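PDB 2V72: Exo-alpha-sialidase from Clostridium perfringens, which is a large sialidase toxin whose family 32 carbohydrate-binding module, the part described here, binds galactose. Local coordinates for residues A[63-68]-A[115-120]; A[54-59]-A[121-126]; A[22-27]-A[43-48]. All blocks are in the same frame, centred on the assembly; numbering follows the deposited sequence.

Interaction 1: residues A[63-68]-A[115-120]; sequences RKVSSI and SPIDAE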
loop_
_atom_site.group_PDB
_atom_site.type_symbol
_atom_site.label_atom_id
_atom_site.label_comp_id
_atom_site.label_asym_id
_atom_site.label_seq_id
_atom_site.Cartn_x
_atom_site.Cartn_y
_atom_site.Cartn_z
ATOM N N ARG A 63 1.221 8.461 -14.284
ATOM C CA ARG A 63 2.466 7.704 -14.265
ATOM C C ARG A 63 2.312 6.393 -15.032
ATOM O O ARG A 63 1.196 5.924 -15.243
ATOM C CB ARG A 63 2.875 7.398 -12.819
ATOM C CG ARG A 63 2.876 8.586 -11.874
ATOM C CD ARG A 63 4.130 9.428 -11.998
ATOM N NE ARG A 63 4.135 10.463 -10.968
ATOM C CZ ARG A 63 5.145 11.294 -10.707
ATOM N NH1 ARG A 63 6.280 11.240 -11.400
ATOM N NH2 ARG A 63 5.007 12.190 -9.736
ATOM N N LYS A 64 3.439 5.814 -15.442
ATOM C CA LYS A 64 3.471 4.483 -16.048
ATOM C C LYS A 64 4.209 3.533 -15.112
ATOM O O LYS A 64 5.440 3.419 -15.173
ATOM C CB LYS A 64 4.165 4.518 -17.413
ATOM C CG LYS A 64 3.381 5.203 -18.512
ATOM C CD LYS A 64 4.149 5.154 -19.836
ATOM C CE LYS A 64 3.383 5.852 -20.958
ATOM N NZ LYS A 64 2.001 5.296 -21.145
ATOM N N VAL A 65 3.467 2.849 -14.244
ATOM C CA VAL A 65 4.111 2.123 -13.157
ATOM C C VAL A 65 4.455 0.684 -13.535
ATOM O O VAL A 65 3.612 -0.078 -14.014
ATOM C CB VAL A 65 3.346 2.258 -11.776
ATOM C CG1 VAL A 65 2.524 3.544 -11.728
ATOM C CG2 VAL A 65 2.475 1.054 -11.460
ATOM N N SER A 66 5.725 0.341 -13.338
ATOM C CA SER A 66 6.226 -0.993 -13.649
ATOM C C SER A 66 6.293 -1.885 -12.413
ATOM O O SER A 66 6.273 -3.104 -12.538
ATOM C CB SER A 66 7.584 -0.925 -14.365
ATOM O OG SER A 66 8.421 0.087 -13.829
ATOM N N SER A 67 6.361 -1.287 -11.225
ATOM C CA SER A 67 6.382 -2.073 -9.983
ATOM C C SER A 67 5.989 -1.297 -8.733
ATOM O O SER A 67 5.989 -0.063 -8.715
ATOM C CB SER A 67 7.747 -2.755 -9.765
ATOM O OG SER A 67 8.751 -1.817 -9.433
ATOM N N ILE A 68 5.654 -2.051 -7.688
ATOM C CA ILE A 68 5.285 -1.499 -6.379
ATOM C C ILE A 68 5.964 -2.335 -5.287
ATOM O O ILE A 68 5.876 -3.564 -5.304
ATOM C CB ILE A 68 3.739 -1.487 -6.181
ATOM C CG1 ILE A 68 3.061 -0.615 -7.250
ATOM C CG2 ILE A 68 3.363 -0.987 -4.788
ATOM C CD1 ILE A 68 1.653 -1.032 -7.591
ATOM N N SER A 115 3.938 -5.352 -18.577
ATOM C CA SER A 115 3.414 -4.170 -19.266
ATOM C C SER A 115 3.101 -3.084 -18.229
ATOM O O SER A 115 2.192 -3.268 -17.414
ATOM C CB SER A 115 2.140 -4.510 -20.042
ATOM O OG SER A 115 2.428 -4.852 -21.385
ATOM N N PRO A 116 3.847 -1.955 -18.259
ATOM C CA PRO A 116 3.690 -0.868 -17.278
ATOM C C PRO A 116 2.307 -0.215 -17.340
ATOM O O PRO A 116 1.810 0.106 -18.423
ATOM C CB PRO A 116 4.772 0.139 -17.682
ATOM C CG PRO A 116 5.731 -0.639 -18.528
ATOM C CD PRO A 116 4.888 -1.638 -19.252
ATOM N N ILE A 117 1.694 -0.025 -16.178
ATOM C CA ILE A 117 0.320 0.458 -16.124
ATOM C C ILE A 117 0.215 1.968 -15.926
ATOM O O ILE A 117 0.976 2.569 -15.165
ATOM C CB ILE A 117 -0.542 -0.330 -15.104
ATOM C CG1 ILE A 117 0.124 -0.381 -13.726
ATOM C CG2 ILE A 117 -0.784 -1.743 -15.618
ATOM C CD1 ILE A 117 -0.852 -0.469 -12.554
ATOM N N ASP A 118 -0.716 2.570 -16.655
ATOM C CA ASP A 118 -1.026 3.990 -16.520
ATOM C C ASP A 118 -1.879 4.158 -15.275
ATOM O O ASP A 118 -2.902 3.494 -15.132
ATOM C CB ASP A 118 -1.792 4.506 -17.751
ATOM C CG ASP A 118 -1.032 4.301 -19.049
ATOM O OD1 ASP A 118 0.000 4.979 -19.265
ATOM O OD2 ASP A 118 -1.469 3.462 -19.859
ATOM N N ALA A 119 -1.448 5.032 -14.371
ATOM C CA ALA A 119 -2.165 5.259 -13.116
ATOM C C ALA A 119 -1.791 6.595 -12.491
ATOM O O ALA A 119 -0.614 6.951 -12.443
ATOM C CB ALA A 119 -1.882 4.118 -12.131
ATOM N N GLU A 120 -2.804 7.328 -12.023
ATOM C CA GLU A 120 -2.607 8.555 -11.238
ATOM C C GLU A 120 -2.684 8.251 -9.739
ATOM O O GLU A 120 -2.260 9.057 -8.903
ATOM C CB GLU A 120 -3.684 9.604 -11.555
ATOM C CG GLU A 120 -4.442 9.436 -12.869
ATOM C CD GLU A 120 -5.867 9.960 -12.771
ATOM O OE1 GLU A 120 -6.813 9.148 -12.897
ATOM O OE2 GLU A 120 -6.050 11.177 -12.540
#
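The carboxylate of Asp118 and the ammonium end of Lys64 meet in a salt bridge. NZ stands 2.8 Å from OD1, on the syn lone pair, the side of the other oxygen. The two side chains run side by side and point the same way. Lys64 is straight until its last torsion, which bends (chi4 -56°) and swings NZ over to the acid. The two strands run antiparallel. Arg63 and Ala119 exchange two backbone hydrogen bonds, and so do Val65 and Ile117; Val65 N to Ile117 O is 2.7 Å. On the opposite face Val65, Ile117 and Ala119 are apolar. Val65 CG2 packs on Ile117 CG1 at 3.6 Å, and Val65 also touches Phe113 and Val141. Arg63 starts on this face too but sends its guanidinium away to Glu15 and to the carbonyl of Leu59. Beyond the paired residues, Ser66 and Ser67 both face Tyr142 in a classic beta bulge. Lys64 and Asp118 are exposed, so water probably screens their attraction, while Val65 and Ile117 add apolar contact on the other side of the four backbone bonds.

Interaction 2: residues A[54-59]-A[121-126]; sequences SLSVNL and EIKITA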
loop_
_atom_site.group_PDB
_atom_site.type_symbol
_atom_site.label_atom_id
_atom_site.label_comp_id
_atom_site.label_asym_id
_atom_site.label_seq_id
_atom_site.Cartn_x
_atom_site.Cartn_y
_atom_site.Cartn_z
ATOM N N SER A 54 -8.434 -0.413 3.187
ATOM C CA SER A 54 -7.536 -0.090 2.087
ATOM C C SER A 54 -6.729 1.177 2.323
ATOM O O SER A 54 -7.087 1.998 3.162
ATOM C CB SER A 54 -8.333 0.049 0.789
ATOM O OG SER A 54 -9.205 1.159 0.858
ATOM N N LEU A 55 -5.634 1.306 1.575
ATOM C CA LEU A 55 -4.804 2.501 1.573
ATOM C C LEU A 55 -4.716 2.984 0.136
ATOM O O LEU A 55 -4.319 2.229 -0.753
ATOM C CB LEU A 55 -3.405 2.198 2.123
ATOM C CG LEU A 55 -2.266 3.210 1.906
ATOM C CD1 LEU A 55 -2.369 4.397 2.845
ATOM C CD2 LEU A 55 -0.896 2.543 2.047
ATOM N N SER A 56 -5.124 4.228 -0.100
ATOM C CA SER A 56 -5.027 4.811 -1.428
ATOM C C SER A 56 -3.878 5.783 -1.424
ATOM O O SER A 56 -3.728 6.575 -0.489
ATOM C CB SER A 56 -6.321 5.529 -1.831
ATOM O OG SER A 56 -7.419 4.641 -1.824
ATOM N N VAL A 57 -3.058 5.699 -2.463
ATOM C CA VAL A 57 -1.938 6.595 -2.635
ATOM C C VAL A 57 -2.065 7.285 -3.991
ATOM O O VAL A 57 -1.997 6.638 -5.048
ATOM C CB VAL A 57 -0.583 5.838 -2.532
ATOM C CG1 VAL A 57 0.582 6.800 -2.707
ATOM C CG2 VAL A 57 -0.475 5.109 -1.199
ATOM N N ASN A 58 -2.271 8.597 -3.949
ATOM C CA ASN A 58 -2.290 9.411 -5.154
ATOM C C ASN A 58 -0.868 9.723 -5.561
ATOM O O ASN A 58 -0.031 10.042 -4.716
ATOM C CB ASN A 58 -3.084 10.696 -4.934
ATOM C CG ASN A 58 -3.322 11.451 -6.216
ATOM O OD1 ASN A 58 -2.474 12.226 -6.663
ATOM N ND2 ASN A 58 -4.490 11.229 -6.822
ATOM N N LEU A 59 -0.603 9.634 -6.861
ATOM C CA LEU A 59 0.766 9.650 -7.370
ATOM C C LEU A 59 1.242 11.034 -7.797
ATOM O O LEU A 59 2.434 11.224 -8.073
ATOM C CB LEU A 59 0.934 8.623 -8.496
ATOM C CG LEU A 59 0.541 7.172 -8.184
ATOM C CD1 LEU A 59 0.639 6.311 -9.428
ATOM C CD2 LEU A 59 1.371 6.564 -7.046
ATOM N N GLU A 121 -3.256 7.096 -9.413
ATOM C CA GLU A 121 -3.509 6.700 -8.038
ATOM C C GLU A 121 -3.519 5.176 -7.938
ATOM O O GLU A 121 -3.904 4.496 -8.885
ATOM C CB GLU A 121 -4.848 7.279 -7.563
ATOM C CG GLU A 121 -5.072 7.215 -6.059
ATOM C CD GLU A 121 -6.263 8.037 -5.596
ATOM O OE1 GLU A 121 -7.203 7.448 -5.015
ATOM O OE2 GLU A 121 -6.260 9.270 -5.815
ATOM N N ILE A 122 -3.079 4.654 -6.795
ATOM C CA ILE A 122 -3.084 3.209 -6.527
ATOM C C ILE A 122 -3.753 2.912 -5.194
ATOM O O ILE A 122 -3.597 3.659 -4.231
ATOM C CB ILE A 122 -1.653 2.625 -6.500
ATOM C CG1 ILE A 122 -0.917 2.948 -7.801
ATOM C CG2 ILE A 122 -1.688 1.109 -6.292
ATOM C CD1 ILE A 122 0.569 2.828 -7.685
ATOM N N LYS A 123 -4.487 1.811 -5.142
ATOM C CA LYS A 123 -5.199 1.420 -3.940
ATOM C C LYS A 123 -4.824 0.001 -3.541
ATOM O O LYS A 123 -5.041 -0.949 -4.298
ATOM C CB LYS A 123 -6.705 1.513 -4.182
ATOM C CG LYS A 123 -7.575 1.427 -2.944
ATOM C CD LYS A 123 -9.013 1.193 -3.365
ATOM C CE LYS A 123 -9.997 1.663 -2.315
ATOM N NZ LYS A 123 -11.408 1.483 -2.787
ATOM N N ILE A 124 -4.254 -0.137 -2.350
ATOM C CA ILE A 124 -3.969 -1.454 -1.790
ATOM C C ILE A 124 -5.058 -1.819 -0.795
ATOM O O ILE A 124 -5.232 -1.142 0.222
ATOM C CB ILE A 124 -2.589 -1.517 -1.075
ATOM C CG1 ILE A 124 -1.488 -0.803 -1.880
ATOM C CG2 ILE A 124 -2.226 -2.974 -0.720
ATOM C CD1 ILE A 124 -1.333 -1.270 -3.330
ATOM N N THR A 125 -5.782 -2.890 -1.101
ATOM C CA THR A 125 -6.848 -3.391 -0.250
ATOM C C THR A 125 -6.377 -4.639 0.478
ATOM O O THR A 125 -5.906 -5.592 -0.142
ATOM C CB THR A 125 -8.139 -3.691 -1.062
ATOM O OG1 THR A 125 -8.618 -2.478 -1.658
ATOM C CG2 THR A 125 -9.237 -4.286 -0.175
ATOM N N ALA A 126 -6.493 -4.605 1.806
ATOM C CA ALA A 126 -6.160 -5.741 2.650
ATOM C C ALA A 126 -7.416 -6.552 2.952
ATOM O O ALA A 126 -8.268 -6.123 3.729
ATOM C CB ALA A 126 -5.509 -5.267 3.925
HETATM O O HOH W 1 -7.999 5.160 -4.588
#
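Glu121 lies over the backbone of the neighbouring strand, with its CG 3.3 Å from Val57 O. CG is anti to the backbone N (chi1 -166°) and the chain runs on extended, which carries the carboxylate across to Asn58 and Ser56. Asn58 ND2 donates to Glu121 OE2 at 2.8 Å, with an almost straight bond of 173°. The acceptor uses its anti lone pair and lies in the amide plane. The two side chains cross at about a right angle, and their planes are turned 67° apart. Asn58 OD1 accepts from Gly60 N, so both ends of the amide are held and its rotation is fixed. The other carboxylate oxygen, OE1, accepts from a water that also pairs with Ser56 OG. Further along this face, Lys123 lies alongside two serines. Its CG is 3.4 Å from Ser56 OG, and its CE is 3.3 Å from Ser54 OG.

The other face is apolar and buried. Leu59 CD2 meets Ile122 CD1 at 3.9 Å. Ile122 and Ile124 touch Ile86 of the adjacent strand 84-90. From the second sheet, Ile136 meets Leu55, Leu139 meets Ile124, and Val141 meets Leu59 and Ile122. Between the faces, Leu55 with Ile124 and Val57 with Ile122 are hydrogen-bonded pairs, two bonds each. Val57 N reaches Ile122 O at 2.8 Å.

Strand 53-59 is flanked by strand 17-20 on its other edge, and strand 121-129 by strand 84-90. The contact is therefore the middle of an antiparallel five-stranded sheet. One face is polar and the other packs on residues of the second sheet, as is typical of the beta-sandwich of F5/8 type C (discoidin-like) domains.

Interaction 3: residues A[22-27]-A[43-48]; sequences SEEGQD and TKWNGS. With GAL (beta-D-galactopyranose), chain C.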
loop_
_atom_site.group_PDB
_atom_site.type_symbol
_atom_site.label_atom_id
_atom_site.label_comp_id
_atom_site.label_asym_id
_atom_site.label_seq_id
_atom_site.Cartn_x
_atom_site.Cartn_y
_atom_site.Cartn_z
ATOM N N SER A 22 -9.296 3.196 7.184
ATOM C CA SER A 22 -9.089 2.982 8.616
ATOM C C SER A 22 -7.651 3.308 8.979
ATOM O O SER A 22 -6.711 2.857 8.306
ATOM C CB SER A 22 -9.387 1.542 9.006
ATOM O OG SER A 22 -9.220 1.370 10.405
ATOM N N GLU A 23 -7.480 4.106 10.031
ATOM C CA GLU A 23 -6.153 4.453 10.512
ATOM C C GLU A 23 -6.153 4.763 11.998
ATOM O O GLU A 23 -7.010 5.511 12.503
ATOM C CB GLU A 23 -5.499 5.576 9.675
ATOM C CG GLU A 23 -6.224 6.924 9.633
ATOM C CD GLU A 23 -5.994 7.694 8.329
ATOM O OE1 GLU A 23 -4.829 7.952 7.964
ATOM O OE2 GLU A 23 -6.987 8.064 7.666
ATOM N N GLU A 24 -5.210 4.144 12.698
ATOM C CA GLU A 24 -4.903 4.493 14.069
ATOM C C GLU A 24 -4.313 5.891 14.056
ATOM O O GLU A 24 -3.542 6.225 13.152
ATOM C CB GLU A 24 -3.908 3.486 14.664
ATOM C CG GLU A 24 -3.557 3.721 16.132
ATOM C CD GLU A 24 -4.775 3.737 17.059
ATOM O OE1 GLU A 24 -5.669 2.867 16.923
ATOM O OE2 GLU A 24 -4.826 4.626 17.935
ATOM N N GLY A 25 -4.691 6.706 15.043
ATOM C CA GLY A 25 -4.222 8.086 15.147
ATOM C C GLY A 25 -2.714 8.207 15.053
ATOM O O GLY A 25 -2.190 9.094 14.379
ATOM N N GLN A 26 -2.028 7.297 15.729
ATOM C CA GLN A 26 -0.566 7.186 15.726
ATOM C C GLN A 26 -0.003 6.696 14.378
ATOM O O GLN A 26 1.132 7.015 14.022
ATOM C CB GLN A 26 -0.168 6.214 16.843
ATOM C CG GLN A 26 1.270 5.768 16.875
ATOM C CD GLN A 26 1.534 4.793 18.000
ATOM O OE1 GLN A 26 0.998 4.936 19.107
ATOM N NE2 GLN A 26 2.365 3.799 17.732
ATOM N N ASP A 27 -0.806 5.921 13.647
ATOM C CA ASP A 27 -0.398 5.303 12.386
ATOM C C ASP A 27 -1.245 5.768 11.202
ATOM O O ASP A 27 -2.032 4.984 10.665
ATOM C CB ASP A 27 -0.507 3.778 12.504
ATOM C CG ASP A 27 0.334 3.212 13.628
ATOM O OD1 ASP A 27 1.320 3.863 14.021
ATOM O OD2 ASP A 27 0.011 2.111 14.113
ATOM N N THR A 43 -4.355 0.051 10.557
ATOM C CA THR A 43 -5.772 0.224 10.854
ATOM C C THR A 43 -5.931 0.403 12.366
ATOM O O THR A 43 -4.973 0.190 13.113
ATOM C CB THR A 43 -6.617 -0.945 10.317
ATOM O OG1 THR A 43 -6.169 -2.177 10.893
ATOM C CG2 THR A 43 -6.513 -1.025 8.775
ATOM N N LYS A 44 -7.112 0.812 12.827
ATOM C CA LYS A 44 -7.235 1.156 14.246
ATOM C C LYS A 44 -7.110 -0.027 15.186
ATOM O O LYS A 44 -7.761 -1.061 15.019
ATOM C CB LYS A 44 -8.448 2.048 14.570
ATOM C CG LYS A 44 -9.791 1.577 14.101
ATOM C CD LYS A 44 -10.874 2.635 14.447
ATOM C CE LYS A 44 -10.542 4.017 13.881
ATOM N NZ LYS A 44 -11.592 5.039 14.197
ATOM N N TRP A 45 -6.230 0.151 16.163
ATOM C CA TRP A 45 -5.789 -0.907 17.065
ATOM C C TRP A 45 -6.917 -1.625 17.805
ATOM O O TRP A 45 -6.775 -2.799 18.143
ATOM C CB TRP A 45 -4.810 -0.330 18.076
ATOM C CG TRP A 45 -3.506 0.190 17.506
ATOM C CD1 TRP A 45 -3.150 0.312 16.179
ATOM C CD2 TRP A 45 -2.396 0.690 18.261
ATOM N NE1 TRP A 45 -1.888 0.854 16.076
ATOM C CE2 TRP A 45 -1.404 1.093 17.336
ATOM C CE3 TRP A 45 -2.144 0.831 19.629
ATOM C CZ2 TRP A 45 -0.169 1.624 17.745
ATOM C CZ3 TRP A 45 -0.918 1.361 20.032
ATOM C CH2 TRP A 45 0.053 1.752 19.093
ATOM N N ASN A 46 -8.034 -0.924 18.048
ATOM C CA ASN A 46 -9.161 -1.515 18.787
ATOM C C ASN A 46 -10.000 -2.509 17.981
ATOM O O ASN A 46 -10.989 -3.046 18.485
ATOM C CB ASN A 46 -10.042 -0.448 19.470
ATOM C CG ASN A 46 -10.788 0.461 18.487
ATOM O OD1 ASN A 46 -11.284 1.519 18.881
ATOM N ND2 ASN A 46 -10.880 0.059 17.222
ATOM N N GLY A 47 -9.592 -2.741 16.732
ATOM C CA GLY A 47 -10.190 -3.756 15.867
ATOM C C GLY A 47 -11.604 -3.468 15.395
ATOM O O GLY A 47 -12.324 -4.389 14.998
ATOM N N SER A 48 -12.005 -2.198 15.425
ATOM C CA SER A 48 -13.399 -1.829 15.141
ATOM C C SER A 48 -13.674 -1.810 13.657
ATOM O O SER A 48 -14.808 -1.999 13.228
ATOM C CB SER A 48 -13.751 -0.467 15.751
ATOM O OG SER A 48 -12.843 0.533 15.328
HETATM C C1 GAL C . 0.426 -3.480 19.336
HETATM C C2 GAL C . 1.271 -3.090 18.125
HETATM C C3 GAL C . 0.548 -2.050 17.262
HETATM C C4 GAL C . -0.906 -2.436 16.984
HETATM C C5 GAL C . -1.623 -2.866 18.257
HETATM C C6 GAL C . -3.023 -3.381 17.933
HETATM O O1 GAL C . 1.039 -4.570 19.973
HETATM O O2 GAL C . 2.533 -2.614 18.546
HETATM O O3 GAL C . 1.219 -1.923 16.030
HETATM O O4 GAL C . -0.954 -3.497 16.056
HETATM O O5 GAL C . -0.874 -3.874 18.927
HETATM O O6 GAL C . -3.794 -3.436 19.114
HETATM O O HOH W 2 -8.176 2.239 18.077
#
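The galactose pocket is built round the indole of Trp45, which sits in a type I turn from Lys44 to Gly47. The sugar lies over one face of the ring, its C4 3.4 Å above the plane. Glu24 covers the opposite face, with CG 3.4 Å from the centroid of the five-membered ring in a CH-pi contact. The indole is thus sandwiched between Glu24 and the sugar. At the edge, NE1 donates to Asp27 OD2 at 3.0 Å. The acceptor lies near the ring plane, but NE1 meets the carboxylate from above. The chain of Glu24 bends at chi2 (57°), which brings its carboxylate to the backbone N-H of Trp45. OE1 accepts from Trp45 N at 2.9 Å and from a water that in turn takes the Asn46 N-H. Gln26 approaches the six-membered end obliquely, its amide 78° from the ring plane. Nearer the start of the loops, Lys44 N donates to Ser22 OG at 3.3 Å; that hydroxyl also bonds Asp49.

The sugar hydroxyl O6 donates to Trp45 O at 3.2 Å, so this residue offers both its ring and its carbonyl. His42, edge-to-face with Trp45, also lines the pocket, with Asn78, Phe133 and Arg73, whose NH1 is hydrogen-bonded to the galactose. An aromatic platform under the sugar, set among loops at the end of a beta-sandwich, is typical of galactose-binding family 32 modules.

Interactions 1 and 2 are joined directly. Strand 116-119 turns a corner at Glu120 into strand 121-129, and strand 53-59 leads into strand 62-71, so the two pairings belong to different sheets. Glu120 O and Leu59 N, 2.7 Å apart, probably form a hydrogen bond at the junction, and Ile68 CD1 packs on Ile122 CD1 at 4.0 Å. Interaction 3 carries the galactose. Its centre is about 17 Å from that of interaction 2, with nearest atoms about 5 Å apart and no touch. Interaction 1 lies across the chain's centre from it, about 29 Å between centres. The calcium ion is about 9 Å from the Asp27 side chain and about 10 Å from that of Leu55; neither is its ligand.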